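Local structure of exoglucanase A (Cellulomonas fimi, 7CBD) at residues Ala144-Asp149 / Val187-Asp192; Pro49-Met54 / Asn90-Asp95; Ile191-Ser196 / Asp227-Asp232; Glu123-Ile128 / Lys175-Lys180. The protein hydrolyses, through this family 6 catalytic domain, beta-1,4-glucosidic bonds of cellulose with inversion at the anomeric carbon, releasing cellobiose from non-reducing chain ends. All coordinates share one frame; numbering follows the deposited sequence.

Overall arrangement
Contacts 1, 2 and 3 are buried and belong to the parallel part of one sheet; contact 4 is only partly buried and joins two helices outside it. Contacts 1 and 3 share strand 187-192, pairing its two edges with strands 141-146 and 228-231, while contact 2 joins strands 52-54 and 87-93; the latter also borders strand 141-146. In all three, backbone hydrogen bonds set the register, and side chains differentiate them: a water-linked aspartate in contact 1, an edge-to-face aromatic pair in contact 2, an Asx turn in contact 3. Contact 4 relies instead on a tyrosine, a lysine and a shared carboxylate. Its helices lead into strands 141-146 and 187-192, the pair joined in contact 1.

Contact 1: Ala144-Asp149 / Val187-Asp192; sequences ATIEPD and VYNYID
Ile-146 crosses Ile-191 and Asn-189 obliquely: CD1 of Ile-191 sits 3.8 Å from CB of Ile-146, and CD1 of Ile-146 comes equally near OD1 of Asn-189. That amide oxygen is buried with no polar partner in the model, lying among methyl groups that include CB of Ala-144, whereas ND2 of Asn-189 is bonded to the carbonyl of Ser-225. The CG1 branch of Ile-146 lies beside its backbone N (chi1 -52°), which turns it toward Asn-189. Beneath these side chains the backbones pair in parallel. Ala-144 N donates to Tyr-188 O, Tyr-190 N reaches Ala-144 O at 2.9 Å in an almost straight bond (174° at the hydrogen), and Ile-146 N donates to Tyr-190 O at 2.8 Å. The pairing ends in a weak bond of 3.4 Å from Asp-192 N to Ile-146 O.

Past that point Asp-192 carries the contact. Its CG, anti to the backbone N (chi1 -178°), lies 3.5 Å from CA of Pro-148, and its OD2 accepts a hydrogen bond from each of two waters. One of these waters also accepts from Asp-149 N at 2.9 Å, tying that backbone to the carboxylate; OD2 has a further partner in Gly-194. Such polar groups at or just beyond the C-terminal ends of adjacent parallel strands are characteristic of an alpha/beta-barrel active site, here holding Asp-149, the predicted proton donor of this family 6 glycosidase.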
loop_
_atom_site.group_PDB
_atom_site.type_symbol
_atom_site.label_atom_id
_atom_site.label_comp_id
_atom_site.label_asym_id
_atom_site.label_seq_id
_atom_site.Cartn_x
_atom_site.Cartn_y
_atom_site.Cartn_z
ATOM N N ALA A 144 -10.138 7.440 0.399
ATOM C CA ALA A 144 -10.470 6.038 0.194
ATOM C C ALA A 144 -9.501 5.467 -0.835
ATOM O O ALA A 144 -9.518 5.875 -2.005
ATOM C CB ALA A 144 -11.911 5.922 -0.291
ATOM N N THR A 145 -8.632 4.555 -0.391
ATOM C CA THR A 145 -7.810 3.796 -1.325
ATOM C C THR A 145 -8.682 2.698 -1.926
ATOM O O THR A 145 -9.203 1.848 -1.197
ATOM C CB THR A 145 -6.599 3.201 -0.605
ATOM O OG1 THR A 145 -5.659 4.237 -0.300
ATOM C CG2 THR A 145 -5.905 2.161 -1.488
ATOM N N ILE A 146 -8.858 2.724 -3.246
ATOM C CA ILE A 146 -9.862 1.901 -3.921
ATOM C C ILE A 146 -9.202 0.631 -4.456
ATOM O O ILE A 146 -8.522 0.648 -5.489
ATOM C CB ILE A 146 -10.576 2.663 -5.043
ATOM C CG1 ILE A 146 -11.142 4.002 -4.561
ATOM C CG2 ILE A 146 -11.685 1.794 -5.636
ATOM C CD1 ILE A 146 -12.156 3.889 -3.455
ATOM N N GLU A 147 -9.435 -0.476 -3.757
ATOM C CA GLU A 147 -9.215 -1.854 -4.194
ATOM C C GLU A 147 -7.795 -2.140 -4.667
ATOM O O GLU A 147 -7.544 -2.329 -5.866
ATOM C CB GLU A 147 -10.283 -2.284 -5.203
ATOM C CG GLU A 147 -11.691 -2.298 -4.620
ATOM C CD GLU A 147 -11.959 -3.444 -3.646
ATOM O OE1 GLU A 147 -11.141 -4.389 -3.552
ATOM O OE2 GLU A 147 -13.009 -3.408 -2.965
ATOM N N PRO A 148 -6.846 -2.222 -3.738
ATOM C CA PRO A 148 -5.500 -2.694 -4.090
ATOM C C PRO A 148 -5.543 -4.044 -4.799
ATOM O O PRO A 148 -6.454 -4.847 -4.598
ATOM C CB PRO A 148 -4.807 -2.810 -2.725
ATOM C CG PRO A 148 -5.558 -1.840 -1.843
ATOM C CD PRO A 148 -6.980 -1.907 -2.307
ATOM N N ASP A 149 -4.544 -4.280 -5.653
ATOM C CA ASP A 149 -4.379 -5.572 -6.324
ATOM C C ASP A 149 -5.600 -5.968 -7.151
ATOM O O ASP A 149 -6.015 -7.130 -7.144
ATOM C CB ASP A 149 -4.007 -6.676 -5.330
ATOM C CG ASP A 149 -3.594 -7.961 -6.017
ATOM O OD1 ASP A 149 -3.062 -7.886 -7.147
ATOM O OD2 ASP A 149 -3.836 -9.044 -5.443
ATOM N N VAL A 187 -15.382 12.643 0.549
ATOM C CA VAL A 187 -14.637 11.431 0.227
ATOM C C VAL A 187 -13.815 11.690 -1.027
ATOM O O VAL A 187 -14.318 12.261 -2.006
ATOM C CB VAL A 187 -15.568 10.218 0.044
ATOM C CG1 VAL A 187 -14.768 8.980 -0.366
ATOM C CG2 VAL A 187 -16.329 9.940 1.326
ATOM N N TYR A 188 -12.547 11.270 -0.985
ATOM C CA TYR A 188 -11.566 11.472 -2.045
ATOM C C TYR A 188 -11.072 10.094 -2.454
ATOM O O TYR A 188 -10.536 9.356 -1.624
ATOM C CB TYR A 188 -10.406 12.333 -1.519
ATOM C CG TYR A 188 -10.889 13.729 -1.164
ATOM C CD1 TYR A 188 -10.726 14.779 -2.058
ATOM C CD2 TYR A 188 -11.563 13.984 0.034
ATOM C CE1 TYR A 188 -11.208 16.051 -1.771
ATOM C CE2 TYR A 188 -12.051 15.257 0.337
ATOM C CZ TYR A 188 -11.872 16.286 -0.577
ATOM O OH TYR A 188 -12.353 17.555 -0.314
ATOM N N ASN A 189 -11.281 9.732 -3.717
ATOM C CA ASN A 189 -11.033 8.376 -4.191
ATOM C C ASN A 189 -9.660 8.296 -4.838
ATOM O O ASN A 189 -9.401 8.974 -5.843
ATOM C CB ASN A 189 -12.094 7.972 -5.210
ATOM C CG ASN A 189 -13.451 7.808 -4.588
ATOM O OD1 ASN A 189 -13.572 7.429 -3.427
ATOM N ND2 ASN A 189 -14.488 8.101 -5.355
ATOM N N TYR A 190 -8.800 7.444 -4.282
ATOM C CA TYR A 190 -7.467 7.193 -4.818
ATOM C C TYR A 190 -7.434 5.763 -5.340
ATOM O O TYR A 190 -7.468 4.807 -4.557
ATOM C CB TYR A 190 -6.402 7.426 -3.751
ATOM C CG TYR A 190 -6.166 8.898 -3.477
ATOM C CD1 TYR A 190 -5.179 9.597 -4.162
ATOM C CD2 TYR A 190 -6.938 9.595 -2.545
ATOM C CE1 TYR A 190 -4.958 10.957 -3.927
ATOM C CE2 TYR A 190 -6.731 10.954 -2.304
ATOM C CZ TYR A 190 -5.734 11.622 -2.998
ATOM O OH TYR A 190 -5.516 12.962 -2.761
ATOM N N ILE A 191 -7.389 5.624 -6.662
ATOM C CA ILE A 191 -7.371 4.312 -7.299
ATOM C C ILE A 191 -5.982 3.699 -7.147
ATOM O O ILE A 191 -4.964 4.358 -7.378
ATOM C CB ILE A 191 -7.783 4.440 -8.776
ATOM C CG1 ILE A 191 -9.306 4.618 -8.895
ATOM C CG2 ILE A 191 -7.281 3.253 -9.601
ATOM C CD1 ILE A 191 -10.093 3.320 -8.790
ATOM N N ASP A 192 -5.930 2.425 -6.768
ATOM C CA ASP A 192 -4.651 1.749 -6.633
ATOM C C ASP A 192 -4.016 1.528 -8.005
ATOM O O ASP A 192 -4.687 1.123 -8.959
ATOM C CB ASP A 192 -4.857 0.398 -5.962
ATOM C CG ASP A 192 -3.564 -0.321 -5.743
ATOM O OD1 ASP A 192 -2.958 -0.067 -4.689
ATOM O OD2 ASP A 192 -3.140 -1.099 -6.633
HETATM O O HOH W 1 -4.957 -2.467 -8.214
HETATM O O HOH W 2 -1.844 -3.366 -5.673
#

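Contact 2: Pro49-Met54 / Asn90-Asp95; sequences PTAVWM and NLVIYD
Trp-53 leans along Val-92, and the two side chains point the same way. From CB, the indole turns beside the backbone N (chi1 -72°), bringing CG and CD2 within 3.9 Å of the valine CB or CG2. The five-membered ring then receives Val-92 CG2 squarely over its face: this methyl is 3.5 Å from the ring centroid and 4° off the normal, a clear CH-pi contact. NE1, on the same ring, donates to the carbonyl of Ile-364. Farther out, CE3 meets the other valine methyl, CG1, and CZ3 reaches CD2 of Tyr-94 at 3.5 Å. There the six-membered ring presents its edge to the tyrosine face in an offset edge-to-face pair, with planes at 81° and centroids 5.3 Å apart. The tyrosine OH is bonded to Asp-100.

Three backbone bonds keep these groups in register: Val-52 N to Asn-90 O, Val-92 N to Val-52 O at 2.8 Å, and Met-54 N to Val-92 O at 3.0 Å, the last lying in the carbonyl plane. On the opposite sheet face, Met-54 CG packs 3.7 Å from CD2 of Leu-91. Just before strand 52-54 begins, one water donates to both Thr-50 O and Asn-90 O, bridging the backbones. Parallel pairing of successive strands through an intervening helix, 69-83, is a beta-alpha-beta crossover, the repeating element of the family 6 alpha/beta barrel, whose predicted catalytic residues lie close to this aromatic pair.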
loop_
_atom_site.group_PDB
_atom_site.type_symbol
_atom_site.label_atom_id
_atom_site.label_comp_id
_atom_site.label_asym_id
_atom_site.label_seq_id
_atom_site.Cartn_x
_atom_site.Cartn_y
_atom_site.Cartn_z
ATOM N N PRO A 49 0.306 8.040 11.384
ATOM C CA PRO A 49 -1.017 7.708 10.830
ATOM C C PRO A 49 -0.943 6.551 9.837
ATOM O O PRO A 49 -0.087 6.532 8.948
ATOM C CB PRO A 49 -1.429 9.004 10.119
ATOM C CG PRO A 49 -0.133 9.585 9.668
ATOM C CD PRO A 49 0.873 9.249 10.760
ATOM N N THR A 50 -1.876 5.606 9.974
ATOM C CA THR A 50 -1.997 4.455 9.089
ATOM C C THR A 50 -3.447 4.317 8.639
ATOM O O THR A 50 -4.374 4.776 9.312
ATOM C CB THR A 50 -1.581 3.154 9.799
ATOM O OG1 THR A 50 -2.332 3.007 11.013
ATOM C CG2 THR A 50 -0.097 3.152 10.121
ATOM N N ALA A 51 -3.640 3.660 7.500
ATOM C CA ALA A 51 -4.985 3.473 6.981
ATOM C C ALA A 51 -5.705 2.356 7.722
ATOM O O ALA A 51 -5.097 1.381 8.177
ATOM C CB ALA A 51 -4.950 3.147 5.491
ATOM N N VAL A 52 -7.023 2.504 7.819
ATOM C CA VAL A 52 -7.895 1.465 8.346
ATOM C C VAL A 52 -8.428 0.654 7.173
ATOM O O VAL A 52 -9.015 1.212 6.237
ATOM C CB VAL A 52 -9.041 2.079 9.166
ATOM C CG1 VAL A 52 -10.059 1.006 9.532
ATOM C CG2 VAL A 52 -8.478 2.763 10.403
ATOM N N TRP A 53 -8.226 -0.661 7.218
ATOM C CA TRP A 53 -8.591 -1.549 6.117
ATOM C C TRP A 53 -9.950 -2.181 6.389
ATOM O O TRP A 53 -10.128 -2.873 7.396
ATOM C CB TRP A 53 -7.557 -2.664 5.955
ATOM C CG TRP A 53 -6.252 -2.203 5.390
ATOM C CD1 TRP A 53 -5.377 -1.304 5.950
ATOM C CD2 TRP A 53 -5.666 -2.615 4.147
ATOM N NE1 TRP A 53 -4.280 -1.142 5.130
ATOM C CE2 TRP A 53 -4.436 -1.932 4.019
ATOM C CE3 TRP A 53 -6.056 -3.494 3.134
ATOM C CZ2 TRP A 53 -3.606 -2.096 2.910
ATOM C CZ3 TRP A 53 -5.224 -3.656 2.039
ATOM C CH2 TRP A 53 -4.014 -2.966 1.938
ATOM N N MET A 54 -10.897 -1.974 5.472
ATOM C CA MET A 54 -12.129 -2.759 5.470
ATOM C C MET A 54 -11.887 -3.984 4.586
ATOM O O MET A 54 -12.327 -4.075 3.442
ATOM C CB MET A 54 -13.304 -1.911 4.997
ATOM C CG MET A 54 -13.683 -0.806 5.989
ATOM S SD MET A 54 -14.377 -1.427 7.542
ATOM C CE MET A 54 -13.118 -0.979 8.735
ATOM N N ASN A 90 -7.611 7.855 6.369
ATOM C CA ASN A 90 -7.288 6.907 5.304
ATOM C C ASN A 90 -8.060 5.611 5.504
ATOM O O ASN A 90 -7.941 4.968 6.550
ATOM C CB ASN A 90 -5.792 6.613 5.291
ATOM C CG ASN A 90 -4.976 7.802 4.851
ATOM O OD1 ASN A 90 -4.944 8.133 3.669
ATOM N ND2 ASN A 90 -4.312 8.452 5.800
ATOM N N LEU A 91 -8.821 5.215 4.484
ATOM C CA LEU A 91 -9.708 4.062 4.533
ATOM C C LEU A 91 -9.417 3.209 3.307
ATOM O O LEU A 91 -9.332 3.740 2.196
ATOM C CB LEU A 91 -11.136 4.586 4.421
ATOM C CG LEU A 91 -12.352 3.943 5.106
ATOM C CD1 LEU A 91 -13.610 4.068 4.238
ATOM C CD2 LEU A 91 -12.151 2.546 5.581
ATOM N N VAL A 92 -9.263 1.899 3.485
ATOM C CA VAL A 92 -8.999 1.006 2.357
ATOM C C VAL A 92 -10.250 0.202 2.028
ATOM O O VAL A 92 -10.781 -0.524 2.882
ATOM C CB VAL A 92 -7.805 0.074 2.594
ATOM C CG1 VAL A 92 -7.397 -0.569 1.266
ATOM C CG2 VAL A 92 -6.644 0.847 3.191
ATOM N N ILE A 93 -10.693 0.334 0.781
ATOM C CA ILE A 93 -11.803 -0.419 0.218
ATOM C C ILE A 93 -11.181 -1.640 -0.459
ATOM O O ILE A 93 -10.395 -1.498 -1.402
ATOM C CB ILE A 93 -12.553 0.457 -0.801
ATOM C CG1 ILE A 93 -12.971 1.791 -0.168
ATOM C CG2 ILE A 93 -13.742 -0.278 -1.398
ATOM C CD1 ILE A 93 -13.879 1.654 1.034
ATOM N N TYR A 94 -11.477 -2.840 0.047
ATOM C CA TYR A 94 -10.701 -4.019 -0.339
ATOM C C TYR A 94 -11.517 -5.288 -0.152
ATOM O O TYR A 94 -11.214 -6.106 0.726
ATOM C CB TYR A 94 -9.409 -4.095 0.490
ATOM C CG TYR A 94 -8.382 -5.136 0.061
ATOM C CD1 TYR A 94 -8.036 -5.310 -1.272
ATOM C CD2 TYR A 94 -7.722 -5.908 1.012
ATOM C CE1 TYR A 94 -7.080 -6.250 -1.656
ATOM C CE2 TYR A 94 -6.771 -6.836 0.646
ATOM C CZ TYR A 94 -6.449 -7.002 -0.686
ATOM O OH TYR A 94 -5.491 -7.933 -1.030
ATOM N N ASP A 95 -12.549 -5.480 -0.986
ATOM C CA ASP A 95 -13.324 -6.710 -0.877
ATOM C C ASP A 95 -13.977 -7.124 -2.191
ATOM O O ASP A 95 -15.037 -7.760 -2.169
ATOM C CB ASP A 95 -14.378 -6.607 0.237
ATOM C CG ASP A 95 -14.762 -7.959 0.813
ATOM O OD1 ASP A 95 -14.018 -8.953 0.630
ATOM O OD2 ASP A 95 -15.818 -8.008 1.476
HETATM O O HOH W 3 -5.141 7.560 8.560
HETATM O O HOH W 4 -6.783 6.012 8.765
#

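Contact 3: Ile191-Ser196 / Asp227-Asp232; sequences IDIGHS and DGFVSD
With chi1 at 61°, Ile-193 has CG1 set between its own N and carbonyl carbon, leaving CG2 anti to the carbonyl carbon and aimed at Phe-229. That ring, placed beside its backbone N, brings CD1 to 3.4 Å from CG2 of Ile-193, the two side chains crossing near a right angle. The same CD1 lies 3.8 Å from CB of Ile-191, whose side chain runs alongside the phenylalanine. CG1 of Ile-193 folds instead over the carbonyl of Val-230, its distance to Val-230 O being 3.4 Å.

Parallel backbone bonds carry this arrangement: Ile-191 N to Gly-228 O, Val-230 N to Ile-191 O, and Ile-193 N to Val-230 O at 2.9 Å. The two strands are neighbours in the alpha/beta barrel of the family 6 catalytic domain, joined by a right-handed crossover through helix 202-218, which covers Ile-191 and Ile-193 with Phe-212.

Where strand 187-192 ends, Asp-192 makes an Asx turn. Its OD2 takes Gly-194 N at 2.9 Å, met from well above the carboxylate plane (55°), and the glycine has a positive phi. The turned backbone still faces the neighbouring strand, for Asp-232 N donates to Gly-194 O at 2.9 Å with 167° at the hydrogen. His-195 follows at the N-cap position of the next helix, its CB 3.7 Å from OD1 of Asp-232. Beyond the pair, ND1 of that histidine is bonded to Thr-237, and OD2 of Asp-232 to Asn-299.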
loop_
_atom_site.group_PDB
_atom_site.type_symbol
_atom_site.label_atom_id
_atom_site.label_comp_id
_atom_site.label_asym_id
_atom_site.label_seq_id
_atom_site.Cartn_x
_atom_site.Cartn_y
_atom_site.Cartn_z
ATOM N N ILE A 191 -7.389 5.624 -6.662
ATOM C CA ILE A 191 -7.371 4.312 -7.299
ATOM C C ILE A 191 -5.982 3.699 -7.147
ATOM O O ILE A 191 -4.964 4.358 -7.378
ATOM C CB ILE A 191 -7.783 4.440 -8.776
ATOM C CG1 ILE A 191 -9.306 4.618 -8.895
ATOM C CG2 ILE A 191 -7.281 3.253 -9.601
ATOM C CD1 ILE A 191 -10.093 3.320 -8.790
ATOM N N ASP A 192 -5.930 2.425 -6.768
ATOM C CA ASP A 192 -4.651 1.749 -6.633
ATOM C C ASP A 192 -4.016 1.528 -8.005
ATOM O O ASP A 192 -4.687 1.123 -8.959
ATOM C CB ASP A 192 -4.857 0.398 -5.962
ATOM C CG ASP A 192 -3.564 -0.321 -5.743
ATOM O OD1 ASP A 192 -2.958 -0.067 -4.689
ATOM O OD2 ASP A 192 -3.140 -1.099 -6.633
ATOM N N ILE A 193 -2.705 1.771 -8.094
ATOM C CA ILE A 193 -1.990 1.589 -9.357
ATOM C C ILE A 193 -0.809 0.630 -9.224
ATOM O O ILE A 193 0.188 0.750 -9.946
ATOM C CB ILE A 193 -1.591 2.929 -10.013
ATOM C CG1 ILE A 193 -0.653 3.738 -9.113
ATOM C CG2 ILE A 193 -2.829 3.708 -10.399
ATOM C CD1 ILE A 193 0.133 4.782 -9.871
ATOM N N GLY A 194 -0.914 -0.353 -8.334
ATOM C CA GLY A 194 0.184 -1.304 -8.241
ATOM C C GLY A 194 1.473 -0.600 -7.868
ATOM O O GLY A 194 1.484 0.327 -7.052
ATOM N N HIS A 195 2.573 -1.036 -8.474
ATOM C CA HIS A 195 3.887 -0.466 -8.202
ATOM C C HIS A 195 4.769 -0.713 -9.417
ATOM O O HIS A 195 4.401 -1.454 -10.331
ATOM C CB HIS A 195 4.520 -1.061 -6.937
ATOM C CG HIS A 195 4.848 -2.518 -7.054
ATOM N ND1 HIS A 195 6.141 -2.988 -7.159
ATOM C CD2 HIS A 195 4.047 -3.611 -7.103
ATOM C CE1 HIS A 195 6.123 -4.305 -7.255
ATOM N NE2 HIS A 195 4.865 -4.709 -7.219
ATOM N N SER A 196 5.969 -0.123 -9.401
ATOM C CA SER A 196 6.810 -0.191 -10.593
ATOM C C SER A 196 7.269 -1.607 -10.909
ATOM O O SER A 196 7.512 -1.922 -12.077
ATOM C CB SER A 196 8.021 0.734 -10.468
ATOM O OG SER A 196 8.784 0.464 -9.303
ATOM N N ASP A 227 -10.086 10.996 -7.737
ATOM C CA ASP A 227 -9.310 12.167 -7.344
ATOM C C ASP A 227 -7.817 11.987 -7.574
ATOM O O ASP A 227 -7.106 12.970 -7.819
ATOM C CB ASP A 227 -9.589 12.477 -5.880
ATOM C CG ASP A 227 -11.012 12.915 -5.667
ATOM O OD1 ASP A 227 -11.341 14.073 -6.003
ATOM O OD2 ASP A 227 -11.811 12.093 -5.187
ATOM N N GLY A 228 -7.330 10.755 -7.516
ATOM C CA GLY A 228 -5.911 10.517 -7.650
ATOM C C GLY A 228 -5.631 9.034 -7.653
ATOM O O GLY A 228 -6.542 8.208 -7.761
ATOM N N PHE A 229 -4.350 8.707 -7.516
ATOM C CA PHE A 229 -3.865 7.338 -7.642
ATOM C C PHE A 229 -2.830 7.076 -6.559
ATOM O O PHE A 229 -2.108 7.982 -6.147
ATOM C CB PHE A 229 -3.270 7.133 -9.039
ATOM C CG PHE A 229 -4.274 7.345 -10.130
ATOM C CD1 PHE A 229 -5.018 6.284 -10.618
ATOM C CD2 PHE A 229 -4.523 8.619 -10.633
ATOM C CE1 PHE A 229 -5.978 6.482 -11.597
ATOM C CE2 PHE A 229 -5.482 8.824 -11.604
ATOM C CZ PHE A 229 -6.204 7.754 -12.088
ATOM N N VAL A 230 -2.756 5.828 -6.092
ATOM C CA VAL A 230 -1.825 5.466 -5.023
ATOM C C VAL A 230 -1.012 4.242 -5.435
ATOM O O VAL A 230 -1.573 3.242 -5.904
ATOM C CB VAL A 230 -2.539 5.261 -3.665
ATOM C CG1 VAL A 230 -3.692 4.271 -3.765
ATOM C CG2 VAL A 230 -1.550 4.862 -2.580
ATOM N N SER A 231 0.308 4.336 -5.279
ATOM C CA SER A 231 1.208 3.244 -5.622
ATOM C C SER A 231 1.848 2.640 -4.376
ATOM O O SER A 231 1.870 3.245 -3.297
ATOM C CB SER A 231 2.295 3.689 -6.611
ATOM O OG SER A 231 3.411 4.258 -5.944
ATOM N N ASP A 232 2.355 1.419 -4.549
ATOM C CA ASP A 232 3.156 0.704 -3.563
ATOM C C ASP A 232 2.339 0.226 -2.373
ATOM O O ASP A 232 2.937 -0.155 -1.349
ATOM C CB ASP A 232 4.353 1.541 -3.074
ATOM C CG ASP A 232 5.665 0.772 -3.016
ATOM O OD1 ASP A 232 5.764 -0.360 -3.535
ATOM O OD2 ASP A 232 6.628 1.355 -2.458
#

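Contact 4: Glu123-Ile128 / Lys175-Lys180; sequences EYIDPI and KYALDK
Hydrogen bonding centres on Asp-126, whose OD1 accepts from Tyr-176 OH at 2.6 Å through its syn lone pair. The oxygen lies at the tyrosine edge, close to the ring plane, and the carboxylate is turned 41° against that ring. A water accepts from NZ of Lys-180 while donating to Asp-126 O. The ionic part is looser: the same NZ forms a salt bridge with OD1 of Asp-126 at 3.4 Å. A hydroxyl donor and an ammonium group thus converge on one oxygen, which would probably favour the charged carboxylate.

Apolar contact comes from Ile-125. CG2, anti to its backbone N, packs against Tyr-176 CE2 at 3.7 Å and Lys-180 CB at 3.9 Å, while CD1 meets CB of Ala-177. Lys-180 CG also lies over one face of the tyrosine ring.

The axes of 123-128 and 175-180 run almost parallel, 9° apart, with a closest approach of 10.1 Å. Helices 114-132 and 161-182 are thus neighbours outside the barrel sheet: Ile-125 reaches inward to Ile-93 of strand 87-93, and Leu-178 to strand 187-192.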
loop_
_atom_site.group_PDB
_atom_site.type_symbol
_atom_site.label_atom_id
_atom_site.label_comp_id
_atom_site.label_asym_id
_atom_site.label_seq_id
_atom_site.Cartn_x
_atom_site.Cartn_y
_atom_site.Cartn_z
ATOM N N GLU A 123 -23.878 -5.383 0.860
ATOM C CA GLU A 123 -23.393 -5.686 2.200
ATOM C C GLU A 123 -22.005 -5.143 2.485
ATOM O O GLU A 123 -21.561 -5.196 3.640
ATOM C CB GLU A 123 -23.400 -7.205 2.447
ATOM C CG GLU A 123 -24.782 -7.837 2.437
ATOM C CD GLU A 123 -24.738 -9.364 2.411
ATOM O OE1 GLU A 123 -23.856 -9.956 3.075
ATOM O OE2 GLU A 123 -25.581 -9.973 1.711
ATOM N N TYR A 124 -21.307 -4.629 1.475
ATOM C CA TYR A 124 -19.980 -4.059 1.686
ATOM C C TYR A 124 -19.972 -2.573 1.338
ATOM O O TYR A 124 -19.840 -1.737 2.239
ATOM C CB TYR A 124 -18.922 -4.876 0.931
ATOM C CG TYR A 124 -17.526 -4.348 1.154
ATOM C CD1 TYR A 124 -16.837 -4.612 2.337
ATOM C CD2 TYR A 124 -16.906 -3.563 0.190
ATOM C CE1 TYR A 124 -15.556 -4.091 2.556
ATOM C CE2 TYR A 124 -15.631 -3.041 0.398
ATOM C CZ TYR A 124 -14.963 -3.309 1.580
ATOM O OH TYR A 124 -13.706 -2.782 1.779
ATOM N N ILE A 125 -20.138 -2.206 0.065
ATOM C CA ILE A 125 -20.082 -0.791 -0.301
ATOM C C ILE A 125 -21.227 -0.009 0.342
ATOM O O ILE A 125 -21.017 1.071 0.906
ATOM C CB ILE A 125 -20.044 -0.606 -1.829
ATOM C CG1 ILE A 125 -18.764 -1.201 -2.430
ATOM C CG2 ILE A 125 -20.167 0.874 -2.185
ATOM C CD1 ILE A 125 -17.473 -0.600 -1.914
ATOM N N ASP A 126 -22.459 -0.515 0.242
ATOM C CA ASP A 126 -23.586 0.273 0.749
ATOM C C ASP A 126 -23.445 0.628 2.224
ATOM O O ASP A 126 -23.625 1.810 2.568
ATOM C CB ASP A 126 -24.933 -0.402 0.453
ATOM C CG ASP A 126 -25.367 -0.264 -0.997
ATOM O OD1 ASP A 126 -24.669 0.411 -1.788
ATOM O OD2 ASP A 126 -26.416 -0.853 -1.344
ATOM N N PRO A 127 -23.137 -0.303 3.137
ATOM C CA PRO A 127 -23.003 0.105 4.547
ATOM C C PRO A 127 -21.820 1.018 4.796
ATOM O O PRO A 127 -21.896 1.889 5.669
ATOM C CB PRO A 127 -22.871 -1.223 5.306
ATOM C CG PRO A 127 -23.385 -2.266 4.369
ATOM C CD PRO A 127 -23.109 -1.771 2.986
ATOM N N ILE A 128 -20.720 0.850 4.066
ATOM C CA ILE A 128 -19.604 1.778 4.217
ATOM C C ILE A 128 -20.021 3.184 3.790
ATOM O O ILE A 128 -19.816 4.163 4.518
ATOM C CB ILE A 128 -18.373 1.270 3.448
ATOM C CG1 ILE A 128 -17.791 0.031 4.136
ATOM C CG2 ILE A 128 -17.338 2.369 3.341
ATOM C CD1 ILE A 128 -16.745 -0.677 3.314
ATOM N N LYS A 175 -16.538 0.461 -10.463
ATOM C CA LYS A 175 -17.499 1.489 -10.864
ATOM C C LYS A 175 -18.479 1.792 -9.736
ATOM O O LYS A 175 -18.755 2.960 -9.432
ATOM C CB LYS A 175 -18.256 1.067 -12.128
ATOM C CG LYS A 175 -19.476 1.952 -12.408
ATOM C CD LYS A 175 -20.274 1.529 -13.629
ATOM C CE LYS A 175 -21.709 2.102 -13.593
ATOM N NZ LYS A 175 -21.787 3.605 -13.579
ATOM N N TYR A 176 -19.016 0.747 -9.101
ATOM C CA TYR A 176 -19.999 0.949 -8.042
ATOM C C TYR A 176 -19.381 1.665 -6.848
ATOM O O TYR A 176 -19.975 2.595 -6.292
ATOM C CB TYR A 176 -20.581 -0.398 -7.624
ATOM C CG TYR A 176 -21.798 -0.284 -6.736
ATOM C CD1 TYR A 176 -23.061 -0.083 -7.282
ATOM C CD2 TYR A 176 -21.683 -0.365 -5.353
ATOM C CE1 TYR A 176 -24.178 0.015 -6.472
ATOM C CE2 TYR A 176 -22.795 -0.264 -4.535
ATOM C CZ TYR A 176 -24.037 -0.067 -5.102
ATOM O OH TYR A 176 -25.144 0.033 -4.290
ATOM N N ALA A 177 -18.186 1.232 -6.431
ATOM C CA ALA A 177 -17.491 1.884 -5.329
ATOM C C ALA A 177 -17.272 3.356 -5.635
ATOM O O ALA A 177 -17.577 4.227 -4.810
ATOM C CB ALA A 177 -16.161 1.178 -5.070
ATOM N N LEU A 178 -16.762 3.651 -6.835
ATOM C CA LEU A 178 -16.503 5.036 -7.217
ATOM C C LEU A 178 -17.788 5.853 -7.265
ATOM O O LEU A 178 -17.822 6.992 -6.780
ATOM C CB LEU A 178 -15.788 5.084 -8.565
ATOM C CG LEU A 178 -14.339 4.589 -8.587
ATOM C CD1 LEU A 178 -13.847 4.574 -10.016
ATOM C CD2 LEU A 178 -13.439 5.464 -7.739
ATOM N N ASP A 179 -18.858 5.294 -7.839
ATOM C CA ASP A 179 -20.118 6.029 -7.928
ATOM C C ASP A 179 -20.646 6.367 -6.540
ATOM O O ASP A 179 -21.050 7.508 -6.271
ATOM C CB ASP A 179 -21.168 5.210 -8.689
ATOM C CG ASP A 179 -20.972 5.216 -10.204
ATOM O OD1 ASP A 179 -20.247 6.088 -10.742
ATOM O OD2 ASP A 179 -21.574 4.340 -10.866
ATOM N N LYS A 180 -20.657 5.379 -5.638
ATOM C CA LYS A 180 -21.219 5.596 -4.309
ATOM C C LYS A 180 -20.354 6.536 -3.483
ATOM O O LYS A 180 -20.872 7.389 -2.756
ATOM C CB LYS A 180 -21.393 4.261 -3.590
ATOM C CG LYS A 180 -22.469 3.389 -4.213
ATOM C CD LYS A 180 -23.854 3.857 -3.816
ATOM C CE LYS A 180 -24.115 3.563 -2.343
ATOM N NZ LYS A 180 -25.555 3.692 -1.961
HETATM O O HOH W 5 -25.198 3.518 0.847
#